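PDB 7F3H: bifunctional cytochrome P450/NADPH--P450 reductase from Deinococcus aerius, which probably hydroxylates organic substrates at a haem iron, using electrons passed from NADPH by its fused reductase part. Local coordinates for residues L20-G25 with F44-Q49; K425-D430 with R454-H459; D58-A63 with T389-A394. All blocks are in the same frame, centred on the assembly; numbering follows the deposited sequence.

Contact 1 of 3, residues L20-G25 with F44-Q49; sequences LHYLAG and FQLDIQ
Leu23 and Ile48 meet tip to tip, with methyl CD1 of Leu23 only 3.4 Å from CD1 of Ile48. These are the closest atoms of a contact made mainly of aliphatic groups. Ile48 CG1 lies beside the backbone N (chi1 -61°), and the next bond is also folded (chi2 -58°), which carries CD1 off the strand to a place that two leucines share. Leu20 comes to the same methyl on a slanting course, its CD1 3.8 Å from Ile48 CD1. The other branch of Leu20, CD2, rests 4.0 Å from the backbone O of Asp47.

The second cluster involves the ring of Tyr22. Leu46 runs at about a right angle to Tyr22 and brings both methyls obliquely to it, CD2 3.8 Å from Tyr22 CD2 and CD1 3.9 Å from Tyr22 CB. A forked residue suits this place because its two branches touch the ring and the CB that carries it.

The hydrogen bonds run within 20-25 or to other parts of the chain. Leu23 N bonds to Leu20 O (2.9 Å), closing the 3-10 turn of 20-23, while strand 43-48 pairs with strand 51-56 and His19 ND1 binds Asp47 N. Helix 28-38 adds Phe32, which touches both Leu23 and Leu46. Apolar contact, without directional bonds, therefore seats the 3-10 turn against strand 43-48, at one border of the mixed five-stranded sheet.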
# COMPACT_ATOMS: atom_id res chain seq x y z
N LEU A 20 -12.66 -23.78 -3.93
CA LEU A 20 -13.25 -22.47 -3.70
C LEU A 20 -13.23 -22.09 -2.22
O LEU A 20 -13.33 -20.91 -1.89
CB LEU A 20 -14.69 -22.43 -4.23
CG LEU A 20 -14.81 -22.27 -5.75
CD1 LEU A 20 -14.17 -20.97 -6.25
CD2 LEU A 20 -14.31 -23.50 -6.53
N HIS A 21 -13.14 -23.08 -1.33
CA HIS A 21 -13.10 -22.80 0.10
C HIS A 21 -11.85 -22.00 0.47
O HIS A 21 -11.85 -21.33 1.51
CB HIS A 21 -13.25 -24.11 0.90
CG HIS A 21 -12.17 -25.12 0.66
ND1 HIS A 21 -11.86 -25.60 -0.60
CD2 HIS A 21 -11.38 -25.79 1.52
CE1 HIS A 21 -10.89 -26.48 -0.50
NE2 HIS A 21 -10.57 -26.62 0.78
N TYR A 22 -10.78 -22.10 -0.34
CA TYR A 22 -9.59 -21.28 -0.12
C TYR A 22 -9.84 -19.79 -0.37
O TYR A 22 -9.08 -18.95 0.13
CB TYR A 22 -8.46 -21.75 -1.03
CG TYR A 22 -7.92 -23.13 -0.70
CD1 TYR A 22 -7.25 -23.36 0.48
CD2 TYR A 22 -8.10 -24.18 -1.56
CE1 TYR A 22 -6.77 -24.60 0.79
CE2 TYR A 22 -7.63 -25.43 -1.27
CZ TYR A 22 -6.96 -25.64 -0.09
OH TYR A 22 -6.48 -26.89 0.23
N LEU A 23 -10.90 -19.45 -1.10
CA LEU A 23 -11.23 -18.07 -1.42
C LEU A 23 -12.19 -17.45 -0.43
O LEU A 23 -12.62 -16.31 -0.64
CB LEU A 23 -11.83 -17.97 -2.82
CG LEU A 23 -10.81 -18.09 -3.95
CD1 LEU A 23 -11.50 -18.14 -5.30
CD2 LEU A 23 -9.80 -16.92 -3.90
N ALA A 24 -12.61 -18.20 0.59
CA ALA A 24 -13.59 -17.73 1.55
C ALA A 24 -12.93 -16.96 2.68
O ALA A 24 -11.73 -17.06 2.93
CB ALA A 24 -14.37 -18.92 2.11
N GLY A 25 -13.76 -16.18 3.40
CA GLY A 25 -13.29 -15.48 4.57
C GLY A 25 -12.97 -14.02 4.29
O GLY A 25 -13.13 -13.51 3.18
N PHE A 44 2.17 -23.36 -5.98
CA PHE A 44 1.07 -24.32 -6.09
C PHE A 44 -0.01 -23.77 -7.00
O PHE A 44 0.02 -22.60 -7.40
CB PHE A 44 0.48 -24.73 -4.73
CG PHE A 44 -0.13 -23.58 -3.95
CD1 PHE A 44 -1.37 -23.05 -4.30
CD2 PHE A 44 0.53 -23.05 -2.84
CE1 PHE A 44 -1.91 -22.01 -3.59
CE2 PHE A 44 -0.01 -22.02 -2.12
CZ PHE A 44 -1.24 -21.49 -2.50
N GLN A 45 -0.99 -24.63 -7.29
CA GLN A 45 -2.04 -24.42 -8.29
C GLN A 45 -3.41 -24.74 -7.69
O GLN A 45 -3.56 -25.73 -6.98
CB GLN A 45 -1.76 -25.36 -9.45
CG GLN A 45 -2.27 -25.00 -10.79
CD GLN A 45 -2.04 -26.16 -11.76
OE1 GLN A 45 -1.48 -27.19 -11.38
NE2 GLN A 45 -2.50 -26.01 -12.99
N LEU A 46 -4.41 -23.88 -7.96
CA LEU A 46 -5.82 -24.07 -7.59
C LEU A 46 -6.74 -23.95 -8.79
O LEU A 46 -6.42 -23.24 -9.75
CB LEU A 46 -6.20 -23.03 -6.51
CG LEU A 46 -5.55 -23.01 -5.12
CD1 LEU A 46 -6.25 -21.98 -4.27
CD2 LEU A 46 -5.60 -24.38 -4.44
N ASP A 47 -7.92 -24.62 -8.75
CA ASP A 47 -8.93 -24.47 -9.84
C ASP A 47 -10.03 -23.57 -9.33
O ASP A 47 -10.83 -23.98 -8.49
CB ASP A 47 -9.68 -25.68 -10.38
CG ASP A 47 -8.86 -26.59 -11.16
OD1 ASP A 47 -7.75 -26.21 -11.60
OD2 ASP A 47 -9.48 -27.69 -11.51
N ILE A 48 -10.08 -22.37 -9.83
CA ILE A 48 -11.10 -21.41 -9.50
C ILE A 48 -12.11 -21.33 -10.64
O ILE A 48 -11.83 -20.73 -11.68
CB ILE A 48 -10.47 -20.07 -9.14
CG1 ILE A 48 -9.59 -20.38 -7.93
CG2 ILE A 48 -11.57 -19.03 -8.93
CD1 ILE A 48 -10.40 -20.98 -6.75
N GLN A 49 -13.22 -22.03 -10.44
CA GLN A 49 -14.34 -22.08 -11.38
C GLN A 49 -13.84 -22.41 -12.77
O GLN A 49 -13.79 -23.59 -13.15
CB GLN A 49 -15.10 -20.74 -11.35
CG GLN A 49 -15.78 -20.47 -9.99
CD GLN A 49 -16.46 -19.10 -9.87
OE1 GLN A 49 -16.14 -18.17 -10.60
NE2 GLN A 49 -17.38 -18.98 -8.92

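Contact 2 of 3, residues K425-D430 with R454-H459; sequences KFALSD and RERRPH
Ala427 and Arg454 form an antiparallel hydrogen-bonded pair. Ala427 N reaches Arg454 O at 2.8 Å, and Arg454 N returns a bond to Ala427 O at 3.0 Å. The ladder runs on past the strand end, where Arg456 N binds Lys425 O at 2.8 Å. Between these bonds lies the non-hydrogen-bonded pair Phe426 and Glu455, where CA of Phe426 makes a 3.5 Å CA-H...O contact with Arg454 O.

Charge adds a second layer. Lys425 bends at chi2 (86°) and chi4, turning NZ back beside Glu455, whose OE1 it meets in a 2.8 Å salt bridge; NZ also pairs with Glu135. A long flexible lysine suits a place between two carboxylates.

Side-chain packing on the strand is modest. The aliphatic CG of Arg456 lies 3.6 Å from Ala427 N, and the chain sends its guanidinium on to a salt bridge with Asp298. The small Ala427 CB lies 3.8 Å from NH2 of Arg454.

In this small P450 sheet, main-chain bonds set the pairing of strands 426-429 and 450-455, and ion pairs tie its margin to the neighbouring helices 113-137 and 287-300.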
# COMPACT_ATOMS: atom_id res chain seq x y z
N LYS A 425 4.38 12.35 21.54
CA LYS A 425 3.34 12.83 22.46
C LYS A 425 2.75 11.73 23.35
O LYS A 425 2.43 11.99 24.51
CB LYS A 425 2.20 13.49 21.68
CG LYS A 425 1.48 14.61 22.42
CD LYS A 425 2.25 15.91 22.21
CE LYS A 425 1.47 17.14 22.69
NZ LYS A 425 0.93 17.16 24.08
N PHE A 426 2.59 10.52 22.85
CA PHE A 426 1.60 9.60 23.42
C PHE A 426 2.23 8.34 24.00
O PHE A 426 3.10 7.73 23.37
CB PHE A 426 0.55 9.27 22.36
CG PHE A 426 -0.29 10.47 21.99
CD1 PHE A 426 -0.85 11.27 22.99
CD2 PHE A 426 -0.49 10.82 20.66
CE1 PHE A 426 -1.61 12.38 22.67
CE2 PHE A 426 -1.26 11.93 20.33
CZ PHE A 426 -1.82 12.71 21.33
N ALA A 427 1.79 7.99 25.20
CA ALA A 427 1.88 6.64 25.74
C ALA A 427 0.76 5.79 25.15
O ALA A 427 -0.42 6.10 25.34
CB ALA A 427 1.77 6.66 27.26
N LEU A 428 1.15 4.70 24.48
CA LEU A 428 0.24 3.76 23.84
C LEU A 428 -0.27 2.74 24.85
O LEU A 428 0.45 2.35 25.78
CB LEU A 428 0.96 3.02 22.71
CG LEU A 428 1.54 3.83 21.52
CD1 LEU A 428 1.75 2.93 20.27
CD2 LEU A 428 0.68 5.09 21.16
N SER A 429 -1.52 2.32 24.67
CA SER A 429 -2.20 1.46 25.62
C SER A 429 -3.21 0.59 24.87
O SER A 429 -3.85 1.04 23.90
CB SER A 429 -2.85 2.35 26.69
OG SER A 429 -3.74 1.64 27.50
N ASP A 430 -3.33 -0.67 25.31
CA ASP A 430 -4.16 -1.69 24.66
C ASP A 430 -5.23 -2.18 25.63
O ASP A 430 -4.99 -3.13 26.39
CB ASP A 430 -3.26 -2.84 24.20
CG ASP A 430 -4.02 -3.98 23.55
OD1 ASP A 430 -5.25 -3.85 23.31
OD2 ASP A 430 -3.37 -5.01 23.27
N ARG A 454 -2.21 8.41 26.09
CA ARG A 454 -2.14 9.42 27.15
C ARG A 454 -0.89 10.27 26.95
O ARG A 454 0.19 9.75 26.65
CB ARG A 454 -2.14 8.75 28.54
CG ARG A 454 -2.31 9.70 29.71
CD ARG A 454 -1.52 9.27 30.97
NE ARG A 454 -0.19 8.75 30.65
CZ ARG A 454 0.44 7.82 31.36
NH1 ARG A 454 -0.18 7.24 32.40
NH2 ARG A 454 1.66 7.40 30.96
N GLU A 455 -1.03 11.59 27.13
CA GLU A 455 0.12 12.49 27.04
C GLU A 455 1.29 11.98 27.88
O GLU A 455 1.13 11.69 29.07
CB GLU A 455 -0.28 13.89 27.50
CG GLU A 455 -0.67 14.83 26.37
CD GLU A 455 -1.19 16.18 26.88
OE1 GLU A 455 -0.82 17.21 26.28
OE2 GLU A 455 -1.95 16.21 27.89
N ARG A 456 2.46 11.88 27.26
CA ARG A 456 3.66 11.56 28.02
C ARG A 456 4.03 12.73 28.93
O ARG A 456 4.08 13.89 28.50
CB ARG A 456 4.81 11.22 27.08
CG ARG A 456 4.57 9.93 26.30
CD ARG A 456 5.64 9.71 25.26
NE ARG A 456 6.88 9.26 25.88
CZ ARG A 456 8.09 9.43 25.36
NH1 ARG A 456 8.25 10.02 24.18
NH2 ARG A 456 9.16 8.98 26.03
N ARG A 457 4.31 12.43 30.15
CA ARG A 457 4.64 13.55 31.02
C ARG A 457 6.14 13.83 30.95
O ARG A 457 6.92 12.94 30.59
CB ARG A 457 4.22 13.23 32.45
CG ARG A 457 2.81 12.70 32.57
CD ARG A 457 2.53 12.18 33.98
NE ARG A 457 1.13 11.80 34.14
CZ ARG A 457 0.72 10.60 34.56
NH1 ARG A 457 1.62 9.67 34.85
NH2 ARG A 457 -0.58 10.34 34.68
N PRO A 458 6.57 15.07 31.27
CA PRO A 458 8.00 15.43 31.08
C PRO A 458 9.00 14.48 31.70
O PRO A 458 9.95 14.04 31.03
CB PRO A 458 8.07 16.83 31.72
CG PRO A 458 6.73 17.40 31.40
CD PRO A 458 5.76 16.24 31.64
N HIS A 459 8.78 14.08 32.95
CA HIS A 459 9.66 13.15 33.63
C HIS A 459 9.61 11.74 33.03
O HIS A 459 10.34 10.86 33.50
CB HIS A 459 9.29 13.12 35.10
CG HIS A 459 7.95 12.53 35.36
ND1 HIS A 459 6.80 13.28 35.37
CD2 HIS A 459 7.57 11.25 35.59
CE1 HIS A 459 5.76 12.49 35.62
NE2 HIS A 459 6.20 11.25 35.76

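Contact 3 of 3, residues D58-A63 with T389-A394; sequences DPNLVA and THHPAA
His391 meets the start of helix 59-65 with both its face and its edge. Over the face, CB of Pro59 makes a CH-pi contact, 3.5 Å from the ring centroid and 23° off the normal. At the edge, NE2 donates to Asn60 OD1 (3.1 Å); the oxygen lies close to the ring plane, whereas the donor stands 46° out of the amide's carbonyl plane. CG is anti to the backbone N (chi1 -170°), a setting that extends the ring toward the helix. The other ring nitrogen, ND1, accepts from Ala393 N at 3.0 Å, and this second in-plane bond fixes the ring's rotation. This use of both nitrogens is consistent with a neutral imidazole. A leucine here would probably leave Asn60 OD1 and Ala393 N without these partners and lose the CH-pi contact with Pro59.

His391 opens a type I beta turn that ends at Ala394, with Pro392 in a corner that suits its fixed phi. The turn belongs to the loop that in P450s leads to the haem-binding cysteine, and the helix it meets follows strands 43-48 and 51-56 of the mixed sheet; Asp58 caps that helix through OD2, which accepts from Leu61 N.

Next, Ala393 puts its single methyl 3.7 Å from Ala63 CB and equally near Pro59 O, a close approach to the backbone that suits a small residue. Its carbonyl O lies 3.6 Å from Val62 CG1. At the end of the turn, Ala394 brings CB to Pro59 CB at 4.3 Å, while Leu364 and Trp371 pack against the same alanine.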
# COMPACT_ATOMS: atom_id res chain seq x y z
N ASP A 58 8.67 -19.35 -3.48
CA ASP A 58 10.09 -19.74 -3.44
C ASP A 58 10.96 -18.58 -3.92
O ASP A 58 10.71 -18.04 -5.02
CB ASP A 58 10.36 -20.95 -4.34
CG ASP A 58 11.81 -21.44 -4.26
OD1 ASP A 58 12.13 -22.12 -3.29
OD2 ASP A 58 12.62 -21.18 -5.17
N PRO A 59 11.98 -18.17 -3.16
CA PRO A 59 12.77 -16.98 -3.57
C PRO A 59 13.41 -17.12 -4.95
O PRO A 59 13.39 -16.15 -5.72
CB PRO A 59 13.81 -16.84 -2.45
CG PRO A 59 13.21 -17.55 -1.25
CD PRO A 59 12.41 -18.70 -1.85
N ASN A 60 13.90 -18.29 -5.34
CA ASN A 60 14.54 -18.35 -6.65
C ASN A 60 13.50 -18.32 -7.78
O ASN A 60 13.72 -17.65 -8.82
CB ASN A 60 15.39 -19.60 -6.75
CG ASN A 60 16.52 -19.62 -5.76
OD1 ASN A 60 17.21 -18.61 -5.54
ND2 ASN A 60 16.71 -20.77 -5.13
N LEU A 61 12.38 -19.03 -7.59
CA LEU A 61 11.25 -18.95 -8.53
C LEU A 61 10.80 -17.52 -8.67
O LEU A 61 10.61 -17.03 -9.79
CB LEU A 61 10.09 -19.85 -8.08
CG LEU A 61 10.30 -21.38 -8.09
CD1 LEU A 61 9.04 -22.16 -7.69
CD2 LEU A 61 10.84 -21.86 -9.45
N VAL A 62 10.69 -16.81 -7.56
CA VAL A 62 10.22 -15.44 -7.64
C VAL A 62 11.22 -14.58 -8.38
O VAL A 62 10.83 -13.72 -9.18
CB VAL A 62 9.94 -14.86 -6.24
CG1 VAL A 62 9.73 -13.37 -6.36
CG2 VAL A 62 8.70 -15.50 -5.65
N ALA A 63 12.53 -14.82 -8.19
CA ALA A 63 13.53 -14.15 -9.02
C ALA A 63 13.22 -14.34 -10.50
O ALA A 63 13.27 -13.39 -11.29
CB ALA A 63 14.93 -14.67 -8.70
N THR A 389 22.73 -8.62 3.04
CA THR A 389 22.84 -10.06 2.91
C THR A 389 21.52 -10.76 2.63
O THR A 389 21.47 -11.99 2.65
CB THR A 389 23.47 -10.67 4.16
OG1 THR A 389 22.54 -10.61 5.25
CG2 THR A 389 24.74 -9.93 4.54
N HIS A 390 20.45 -10.02 2.36
CA HIS A 390 19.16 -10.64 2.08
C HIS A 390 19.17 -11.26 0.70
O HIS A 390 19.93 -10.84 -0.18
CB HIS A 390 18.03 -9.61 2.16
CG HIS A 390 17.91 -8.99 3.51
ND1 HIS A 390 17.05 -7.94 3.78
CD2 HIS A 390 18.57 -9.25 4.66
CE1 HIS A 390 17.16 -7.62 5.06
NE2 HIS A 390 18.08 -8.40 5.62
N HIS A 391 18.32 -12.26 0.51
CA HIS A 391 18.05 -12.77 -0.83
C HIS A 391 17.46 -11.64 -1.67
O HIS A 391 16.48 -11.01 -1.25
CB HIS A 391 17.07 -13.95 -0.78
CG HIS A 391 16.92 -14.67 -2.09
ND1 HIS A 391 16.63 -14.02 -3.28
CD2 HIS A 391 17.02 -15.99 -2.39
CE1 HIS A 391 16.55 -14.91 -4.25
NE2 HIS A 391 16.79 -16.11 -3.74
N PRO A 392 18.03 -11.36 -2.85
CA PRO A 392 17.60 -10.17 -3.63
C PRO A 392 16.20 -10.26 -4.18
O PRO A 392 15.70 -9.25 -4.69
CB PRO A 392 18.62 -10.10 -4.76
CG PRO A 392 19.84 -10.86 -4.22
CD PRO A 392 19.26 -11.96 -3.38
N ALA A 393 15.53 -11.40 -4.10
CA ALA A 393 14.18 -11.51 -4.64
C ALA A 393 13.16 -11.84 -3.56
O ALA A 393 12.02 -12.15 -3.90
CB ALA A 393 14.12 -12.55 -5.76
N ALA A 394 13.54 -11.78 -2.28
CA ALA A 394 12.65 -12.23 -1.20
C ALA A 394 11.99 -11.09 -0.44
O ALA A 394 11.37 -11.33 0.61
CB ALA A 394 13.42 -13.16 -0.23

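Contacts 1 and 3 are the nearer pair, their centres 25 Å apart and their nearest atoms about 7 Å apart. They are related through the chain itself: strand 43-48 of contact 1 turns back into strand 51-56, which leads directly into helix 59-65 of contact 3. The side chain of Val62 in contact 3 is about 12 Å from the haem, too far for that residue to touch the cofactor, and loop 389-394 of the same contact precedes helix 408-425. That helix ends at contact 2, where strand 426-429 begins, so contacts 3 and 2 are linked in sequence although their centres are 41 Å apart. Contact 2 lies 45 Å from contact 1, centre to centre.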